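Local coordinates for protein beta-L-arabinobiosidase (Bacteroides thetaiotaomicron, PDB 5MQR) that probably hydrolyses glycosidic linkages in plant pectin, as a beta-L-arabinobiosidase of a gut bacterium that may also act as an exo-alpha-sialidase, at residues A[263-268]-A[275-280]; A[281-286]-A[298-303]. One frame throughout, in Å; residues are numbered along the deposited sequence.

Contact 1. Residues A[263-268]-A[275-280]; sequences KAFNCY and IASLWK
With F265 CG anti to its amide nitrogen (chi1 175°) and W279 CG beside its own (chi1 -68°), the two rings meet in an offset edge-to-face pair. The edge of the phenyl is turned to the face of the indole five-membered ring, centroids 5.5 Å apart and planes at 65°. F265 CD2 lies 3.6 Å from W279 NE1, while F265 CE2 reaches S277 CB at 3.6 Å. W279 also brings CB and CG against the carbonyl of K263, whose O accepts from K280 N at 2.9 Å. An alanine in place of W279 would probably leave the F265 edge without its indole partner and open a gap where the ring lay, beside F265 CD2 and K263 N. The backbones form an antiparallel hairpin, the first two strands of a four-stranded sheet consistent with one blade of a sialidase-like beta-propeller built of BNR-type repeats. N266 and L278 are a hydrogen-bonded pair, with N266 N to L278 O 2.9 Å and L278 N to N266 O 2.8 Å; Y268 and A276 form the next such pair. Between them C267 faces S277 in a non-hydrogen-bonded pair, and C267 CB touches I275 CG2 at 3.6 Å. Several bonds fix the rotation of the buried N266 amide: ND2 gives one in its own plane to A264 O and another to I311 O, while OD1 accepts from G313 N. On the same side of the sheet, one face of the Y268 ring takes A276 CB, and Y268 OH bonds to G342 O and Y345 OH.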
ATOM      1  N   LYS A 263       3.003  30.460 -18.700  1.00 32.38           N
ATOM      2  CA  LYS A 263       4.158  30.675 -17.838  1.00 31.76           C
ATOM      3  C   LYS A 263       4.686  29.430 -17.190  1.00 29.03           C
ATOM      4  O   LYS A 263       3.911  28.600 -16.755  1.00 27.66           O
ATOM      5  CB  LYS A 263       3.791  31.662 -16.743  1.00 33.43           C
ATOM      6  CG  LYS A 263       3.097  32.868 -17.319  1.00 36.01           C
ATOM      7  CD  LYS A 263       3.373  34.147 -16.571  1.00 37.46           C
ATOM      8  CE  LYS A 263       2.970  35.311 -17.466  1.00 39.60           C
ATOM      9  NZ  LYS A 263       3.004  36.561 -16.674  1.00 40.88           N
ATOM     10  N   ALA A 264       6.013  29.343 -17.106  1.00 27.46           N
ATOM     11  CA  ALA A 264       6.704  28.301 -16.350  1.00 26.04           C
ATOM     12  C   ALA A 264       6.351  26.896 -16.843  1.00 24.77           C
ATOM     13  O   ALA A 264       6.057  25.993 -16.047  1.00 23.82           O
ATOM     14  CB  ALA A 264       6.415  28.457 -14.858  1.00 25.90           C
ATOM     15  N   PHE A 265       6.354  26.748 -18.166  1.00 24.52           N
ATOM     16  CA  PHE A 265       6.163  25.461 -18.835  1.00 24.63           C
ATOM     17  C   PHE A 265       6.963  24.336 -18.182  1.00 24.07           C
ATOM     18  O   PHE A 265       8.148  24.482 -17.867  1.00 23.45           O
ATOM     19  CB  PHE A 265       6.571  25.605 -20.304  1.00 25.79           C
ATOM     20  CG  PHE A 265       6.543  24.324 -21.099  1.00 26.00           C
ATOM     21  CD1 PHE A 265       7.635  23.461 -21.099  1.00 26.00           C
ATOM     22  CD2 PHE A 265       5.447  24.019 -21.896  1.00 26.72           C
ATOM     23  CE1 PHE A 265       7.622  22.292 -21.843  1.00 26.98           C
ATOM     24  CE2 PHE A 265       5.414  22.846 -22.660  1.00 27.48           C
ATOM     25  CZ  PHE A 265       6.508  21.978 -22.634  1.00 27.68           C
ATOM     26  N   ASN A 266       6.298  23.221 -17.952  1.00 24.12           N
ATOM     27  CA  ASN A 266       6.987  21.951 -17.718  1.00 24.06           C
ATOM     28  C   ASN A 266       6.155  20.869 -18.343  1.00 24.61           C
ATOM     29  O   ASN A 266       4.979  21.076 -18.609  1.00 24.35           O
ATOM     30  CB  ASN A 266       7.280  21.675 -16.238  1.00 23.67           C
ATOM     31  CG  ASN A 266       6.046  21.701 -15.355  1.00 23.62           C
ATOM     32  OD1 ASN A 266       5.686  20.688 -14.753  1.00 23.41           O
ATOM     33  ND2 ASN A 266       5.413  22.871 -15.239  1.00 23.95           N
ATOM     34  N   CYS A 267       6.774  19.722 -18.598  1.00 25.49           N
ATOM     35  CA  CYS A 267       6.116  18.647 -19.301  1.00 25.82           C
ATOM     36  C   CYS A 267       6.632  17.302 -18.898  1.00 25.68           C
ATOM     37  O   CYS A 267       7.706  17.175 -18.288  1.00 25.75           O
ATOM     38  CB  CYS A 267       6.314  18.815 -20.822  1.00 27.04           C
ATOM     39  SG  CYS A 267       8.002  18.598 -21.456  1.00 27.98           S
ATOM     40  N   TYR A 268       5.871  16.287 -19.275  1.00 25.42           N
ATOM     41  CA  TYR A 268       6.305  14.915 -19.105  1.00 25.44           C
ATOM     42  C   TYR A 268       5.682  14.027 -20.159  1.00 26.27           C
ATOM     43  O   TYR A 268       4.713  14.419 -20.805  1.00 27.44           O
ATOM     44  CB  TYR A 268       5.982  14.401 -17.708  1.00 24.24           C
ATOM     45  CG  TYR A 268       4.541  14.482 -17.248  1.00 23.72           C
ATOM     46  CD1 TYR A 268       3.573  13.574 -17.694  1.00 23.79           C
ATOM     47  CD2 TYR A 268       4.159  15.420 -16.303  1.00 23.35           C
ATOM     48  CE1 TYR A 268       2.261  13.639 -17.229  1.00 23.73           C
ATOM     49  CE2 TYR A 268       2.860  15.496 -15.824  1.00 23.05           C
ATOM     50  CZ  TYR A 268       1.907  14.599 -16.276  1.00 23.43           C
ATOM     51  OH  TYR A 268       0.630  14.659 -15.768  1.00 23.00           O
ATOM     52  N   ILE A 275       3.097  13.968 -25.026  1.00 29.81           N
ATOM     53  CA  ILE A 275       3.668  14.838 -23.997  1.00 29.10           C
ATOM     54  C   ILE A 275       2.573  15.746 -23.405  1.00 28.51           C
ATOM     55  O   ILE A 275       1.869  16.438 -24.144  1.00 28.50           O
ATOM     56  CB  ILE A 275       4.845  15.649 -24.570  1.00 29.84           C
ATOM     57  CG1 ILE A 275       5.997  14.685 -24.977  1.00 30.13           C
ATOM     58  CG2 ILE A 275       5.311  16.701 -23.566  1.00 29.20           C
ATOM     59  CD1 ILE A 275       7.068  15.311 -25.818  1.00 30.85           C
ATOM     60  N   ALA A 276       2.441  15.713 -22.081  1.00 27.09           N
ATOM     61  CA  ALA A 276       1.506  16.555 -21.353  1.00 27.05           C
ATOM     62  C   ALA A 276       2.265  17.746 -20.776  1.00 27.08           C
ATOM     63  O   ALA A 276       3.329  17.555 -20.217  1.00 26.58           O
ATOM     64  CB  ALA A 276       0.848  15.781 -20.223  1.00 26.37           C
ATOM     65  N   SER A 277       1.691  18.950 -20.906  1.00 26.90           N
ATOM     66  CA  SER A 277       2.284  20.175 -20.392  1.00 26.36           C
ATOM     67  C   SER A 277       1.478  20.790 -19.263  1.00 25.52           C
ATOM     68  O   SER A 277       0.251  20.601 -19.162  1.00 25.39           O
ATOM     69  CB  SER A 277       2.424  21.212 -21.515  1.00 27.08           C
ATOM     70  OG  SER A 277       1.164  21.604 -22.038  1.00 27.42           O
ATOM     71  N   LEU A 278       2.190  21.561 -18.450  1.00 24.55           N
ATOM     72  CA  LEU A 278       1.627  22.349 -17.362  1.00 23.85           C
ATOM     73  C   LEU A 278       2.302  23.726 -17.363  1.00 24.34           C
ATOM     74  O   LEU A 278       3.490  23.868 -17.704  1.00 23.75           O
ATOM     75  CB  LEU A 278       1.833  21.680 -15.998  1.00 22.51           C
ATOM     76  CG  LEU A 278       1.001  20.419 -15.765  1.00 22.26           C
ATOM     77  CD1 LEU A 278       1.555  19.552 -14.642  1.00 21.81           C
ATOM     78  CD2 LEU A 278      -0.459  20.752 -15.489  1.00 22.11           C
ATOM     79  N   TRP A 279       1.513  24.720 -16.989  1.00 24.34           N
ATOM     80  CA  TRP A 279       1.972  26.062 -16.800  1.00 25.09           C
ATOM     81  C   TRP A 279       1.344  26.575 -15.505  1.00 25.08           C
ATOM     82  O   TRP A 279       0.527  25.887 -14.885  1.00 24.29           O
ATOM     83  CB  TRP A 279       1.479  26.913 -17.956  1.00 25.58           C
ATOM     84  CG  TRP A 279       2.043  26.656 -19.341  1.00 26.00           C
ATOM     85  CD1 TRP A 279       3.190  27.207 -19.889  1.00 26.38           C
ATOM     86  CD2 TRP A 279       1.423  25.909 -20.394  1.00 25.94           C
ATOM     87  NE1 TRP A 279       3.330  26.804 -21.191  1.00 26.62           N
ATOM     88  CE2 TRP A 279       2.260  26.018 -21.533  1.00 26.63           C
ATOM     89  CE3 TRP A 279       0.259  25.138 -20.480  1.00 25.80           C
ATOM     90  CZ2 TRP A 279       1.959  25.385 -22.750  1.00 27.05           C
ATOM     91  CZ3 TRP A 279      -0.050  24.503 -21.692  1.00 26.35           C
ATOM     92  CH2 TRP A 279       0.804  24.636 -22.811  1.00 27.09           C
ATOM     93  N   LYS A 280       1.693  27.791 -15.112  1.00 26.48           N
ATOM     94  CA  LYS A 280       1.006  28.476 -14.007  1.00 27.98           C
ATOM     95  C   LYS A 280      -0.528  28.481 -14.146  1.00 29.49           C
ATOM     96  O   LYS A 280      -1.074  28.548 -15.277  1.00 30.44           O
ATOM     97  CB  LYS A 280       1.468  29.923 -13.915  1.00 29.00           C
ATOM     98  CG  LYS A 280       2.833  30.105 -13.288  1.00 29.07           C
ATOM     99  CD  LYS A 280       3.022  31.553 -12.859  1.00 29.57           C
ATOM    100  CE  LYS A 280       4.395  31.756 -12.250  1.00 29.69           C
ATOM    101  NZ  LYS A 280       4.422  33.077 -11.568  1.00 30.78           N
TER
HETATM  102  O   HOH W   1       0.384  30.422 -17.285  1.00 25.11           O

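Contact 2. Residues A[281-286]-A[298-303]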
ATOM      1  N   HIS A 281      -1.204  28.419 -12.994  1.00 30.11           N
ATOM      2  CA  HIS A 281      -2.681  28.254 -12.900  1.00 30.81           C
ATOM      3  C   HIS A 281      -3.130  26.873 -13.352  1.00 29.52           C
ATOM      4  O   HIS A 281      -4.308  26.637 -13.608  1.00 29.16           O
ATOM      5  CB  HIS A 281      -3.443  29.354 -13.663  1.00 32.95           C
ATOM      6  CG  HIS A 281      -3.065  30.738 -13.245  1.00 35.64           C
ATOM      7  ND1 HIS A 281      -3.533  31.318 -12.081  1.00 36.70           N
ATOM      8  CD2 HIS A 281      -2.251  31.655 -13.823  1.00 37.31           C
ATOM      9  CE1 HIS A 281      -3.026  32.532 -11.961  1.00 37.39           C
ATOM     10  NE2 HIS A 281      -2.247  32.760 -13.005  1.00 37.92           N
ATOM     11  N   ALA A 282      -2.174  25.955 -13.416  1.00 28.40           N
ATOM     12  CA  ALA A 282      -2.372  24.649 -13.982  1.00 27.24           C
ATOM     13  C   ALA A 282      -3.063  24.664 -15.359  1.00 26.51           C
ATOM     14  O   ALA A 282      -3.828  23.760 -15.673  1.00 25.71           O
ATOM     15  CB  ALA A 282      -3.103  23.775 -12.972  1.00 26.74           C
ATOM     16  N   LEU A 283      -2.776  25.667 -16.195  1.00 26.71           N
ATOM     17  CA  LEU A 283      -3.092  25.533 -17.618  1.00 27.40           C
ATOM     18  C   LEU A 283      -2.374  24.274 -18.133  1.00 26.65           C
ATOM     19  O   LEU A 283      -1.284  23.892 -17.656  1.00 25.49           O
ATOM     20  CB  LEU A 283      -2.694  26.752 -18.455  1.00 28.41           C
ATOM     21  CG  LEU A 283      -3.368  28.104 -18.141  1.00 29.60           C
ATOM     22  CD1 LEU A 283      -2.831  29.204 -19.033  1.00 30.09           C
ATOM     23  CD2 LEU A 283      -4.877  28.077 -18.269  1.00 30.09           C
ATOM     24  N   THR A 284      -3.010  23.600 -19.076  1.00 26.71           N
ATOM     25  CA  THR A 284      -2.513  22.295 -19.484  1.00 26.01           C
ATOM     26  C   THR A 284      -2.868  21.971 -20.923  1.00 26.58           C
ATOM     27  O   THR A 284      -3.890  22.408 -21.436  1.00 26.84           O
ATOM     28  CB  THR A 284      -2.970  21.220 -18.498  1.00 24.90           C
ATOM     29  OG1 THR A 284      -2.263  19.996 -18.748  1.00 24.08           O
ATOM     30  CG2 THR A 284      -4.475  21.013 -18.604  1.00 25.31           C
ATOM     31  N   SER A 285      -1.977  21.222 -21.569  1.00 27.15           N
ATOM     32  CA  SER A 285      -2.183  20.772 -22.939  1.00 27.91           C
ATOM     33  C   SER A 285      -1.463  19.442 -23.197  1.00 28.75           C
ATOM     34  O   SER A 285      -0.984  18.753 -22.260  1.00 27.50           O
ATOM     35  CB  SER A 285      -1.742  21.851 -23.933  1.00 28.13           C
ATOM     36  OG  SER A 285      -2.007  21.454 -25.253  1.00 27.98           O
ATOM     37  N   ILE A 286      -1.481  19.056 -24.469  1.00 30.25           N
ATOM     38  CA  ILE A 286      -0.917  17.796 -24.936  1.00 31.38           C
ATOM     39  C   ILE A 286      -0.283  18.052 -26.285  1.00 32.30           C
ATOM     40  O   ILE A 286      -0.808  18.852 -27.075  1.00 32.57           O
ATOM     41  CB  ILE A 286      -2.001  16.734 -25.171  1.00 32.08           C
ATOM     42  CG1 ILE A 286      -2.815  16.452 -23.917  1.00 31.84           C
ATOM     43  CG2 ILE A 286      -1.383  15.441 -25.704  1.00 32.96           C
ATOM     44  CD1 ILE A 286      -2.180  15.527 -22.911  1.00 31.95           C
ATOM     45  N   VAL A 298      -6.200  25.896 -24.661  1.00 37.33           N
ATOM     46  CA  VAL A 298      -5.424  25.627 -23.458  1.00 35.38           C
ATOM     47  C   VAL A 298      -6.216  26.154 -22.273  1.00 34.68           C
ATOM     48  O   VAL A 298      -6.381  27.363 -22.125  1.00 35.30           O
ATOM     49  CB  VAL A 298      -4.026  26.288 -23.479  1.00 34.75           C
ATOM     50  CG1 VAL A 298      -3.301  26.031 -22.162  1.00 33.42           C
ATOM     51  CG2 VAL A 298      -3.192  25.776 -24.649  1.00 35.20           C
ATOM     52  N   LEU A 299      -6.683  25.247 -21.427  1.00 33.40           N
ATOM     53  CA  LEU A 299      -7.481  25.603 -20.284  1.00 33.09           C
ATOM     54  C   LEU A 299      -6.862  25.090 -18.992  1.00 32.07           C
ATOM     55  O   LEU A 299      -5.999  24.200 -19.001  1.00 30.62           O
ATOM     56  CB  LEU A 299      -8.888  25.028 -20.442  1.00 33.70           C
ATOM     57  CG  LEU A 299      -9.667  25.462 -21.688  1.00 35.24           C
ATOM     58  CD1 LEU A 299     -11.004  24.732 -21.731  1.00 35.49           C
ATOM     59  CD2 LEU A 299      -9.861  26.976 -21.772  1.00 35.79           C
ATOM     60  N   ARG A 300      -7.351  25.648 -17.881  1.00 31.97           N
ATOM     61  CA  ARG A 300      -6.995  25.192 -16.552  1.00 31.82           C
ATOM     62  C   ARG A 300      -7.342  23.732 -16.445  1.00 30.43           C
ATOM     63  O   ARG A 300      -8.341  23.291 -16.985  1.00 31.11           O
ATOM     64  CB  ARG A 300      -7.757  25.953 -15.476  1.00 33.32           C
ATOM     65  CG  ARG A 300      -7.381  27.422 -15.332  1.00 35.70           C
ATOM     66  CD  ARG A 300      -8.289  28.118 -14.325  1.00 37.57           C
ATOM     67  NE  ARG A 300      -7.961  29.538 -14.081  1.00 39.36           N
ATOM     68  CZ  ARG A 300      -7.315  30.029 -13.008  1.00 40.84           C
ATOM     69  NH1 ARG A 300      -6.856  29.250 -12.021  1.00 40.99           N
ATOM     70  NH2 ARG A 300      -7.106  31.342 -12.917  1.00 42.39           N
ATOM     71  N   ALA A 301      -6.512  22.995 -15.728  1.00 29.72           N
ATOM     72  CA  ALA A 301      -6.717  21.581 -15.498  1.00 29.38           C
ATOM     73  C   ALA A 301      -7.879  21.439 -14.543  1.00 29.48           C
ATOM     74  O   ALA A 301      -7.837  21.976 -13.428  1.00 28.79           O
ATOM     75  CB  ALA A 301      -5.462  20.960 -14.912  1.00 29.02           C
ATOM     76  N   LYS A 302      -8.910  20.726 -14.978  1.00 29.57           N
ATOM     77  CA  LYS A 302     -10.169  20.693 -14.236  1.00 30.68           C
ATOM     78  C   LYS A 302      -9.935  20.050 -12.885  1.00 28.28           C
ATOM     79  O   LYS A 302      -9.191  19.064 -12.770  1.00 27.79           O
ATOM     80  CB  LYS A 302     -11.282  19.969 -15.021  1.00 33.50           C
ATOM     81  CG  LYS A 302     -11.741  20.801 -16.210  1.00 37.42           C
ATOM     82  CD  LYS A 302     -12.951  20.252 -16.957  1.00 40.89           C
ATOM     83  CE  LYS A 302     -13.343  21.241 -18.076  1.00 44.43           C
ATOM     84  NZ  LYS A 302     -14.709  20.969 -18.645  1.00 46.36           N
ATOM     85  N   GLY A 303     -10.513  20.661 -11.866  1.00 26.25           N
ATOM     86  CA  GLY A 303     -10.425  20.154 -10.510  1.00 25.85           C
ATOM     87  C   GLY A 303      -9.205  20.583  -9.696  1.00 25.38           C
ATOM     88  O   GLY A 303      -9.263  20.563  -8.448  1.00 25.26           O
TER
HETATM   89  O   HOH W   2      -6.014  30.665  -9.967  1.00 37.89           O
HETATM   90  O   HOH W   3      -6.451  26.594 -11.639  1.00 39.34           O
HETATM   91  O   HOH W   4      -6.632  22.407 -21.338  1.00 27.95           O
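One face of the R300 guanidinium takes H281 CB, offset toward the rim and 3.8 Å from R300 NH1, while two waters lie at its edge, in plane. The imidazole is turned 62° from the guanidinium and has one of these waters at its own edge. That water accepts from R300 NH1 and meets H281 ND1 only weakly; the other joins R300 NH1 to H281 O. An extended chain from CG to NE (chi2 175°) carries the guanidinium to H281, though R300 also touches a crystal neighbour, which may partly place it; R300 CG passes 3.6 Å from H281 O. L283 CD2 packs alongside, 3.5 Å from R300 N, and L283 CB meets V298 CG1 at 3.8 Å. Away from the guanidinium, T284 CG2 and A301 CB touch at 3.8 Å. This is the second hairpin of the four-stranded sheet, probably the outer part of a propeller blade, where the short, weakly bonded strand 299-300 forms the edge. A301 N reaches A282 O at 2.8 Å from above the carbonyl plane, and T284 N reaches L299 O at 3.0 Å. A further water spans T284 O and L299 N. With bent backbone bonds and water bridges doing the polar joining, the edge strand is probably held less firmly than a regular one.

How the contacts relate
The two contacts follow one another along the chain, contact 1 closing before contact 2 opens, and their centres lie 9 Å apart. Together they make a single four-stranded antiparallel sheet in simple meander order: 266-269, 275-278, 283-287, 299-300. The seam between them is the pairing of the two middle strands, where S277 N probably bonds to S285 O at 3.0 Å and S277 O to T284 OG1. Beside this seam, W279 CZ3 packs on V298 CG1. This up-and-down arrangement fits a propeller blade, buried at its first hairpin and more open to water at its outer edge.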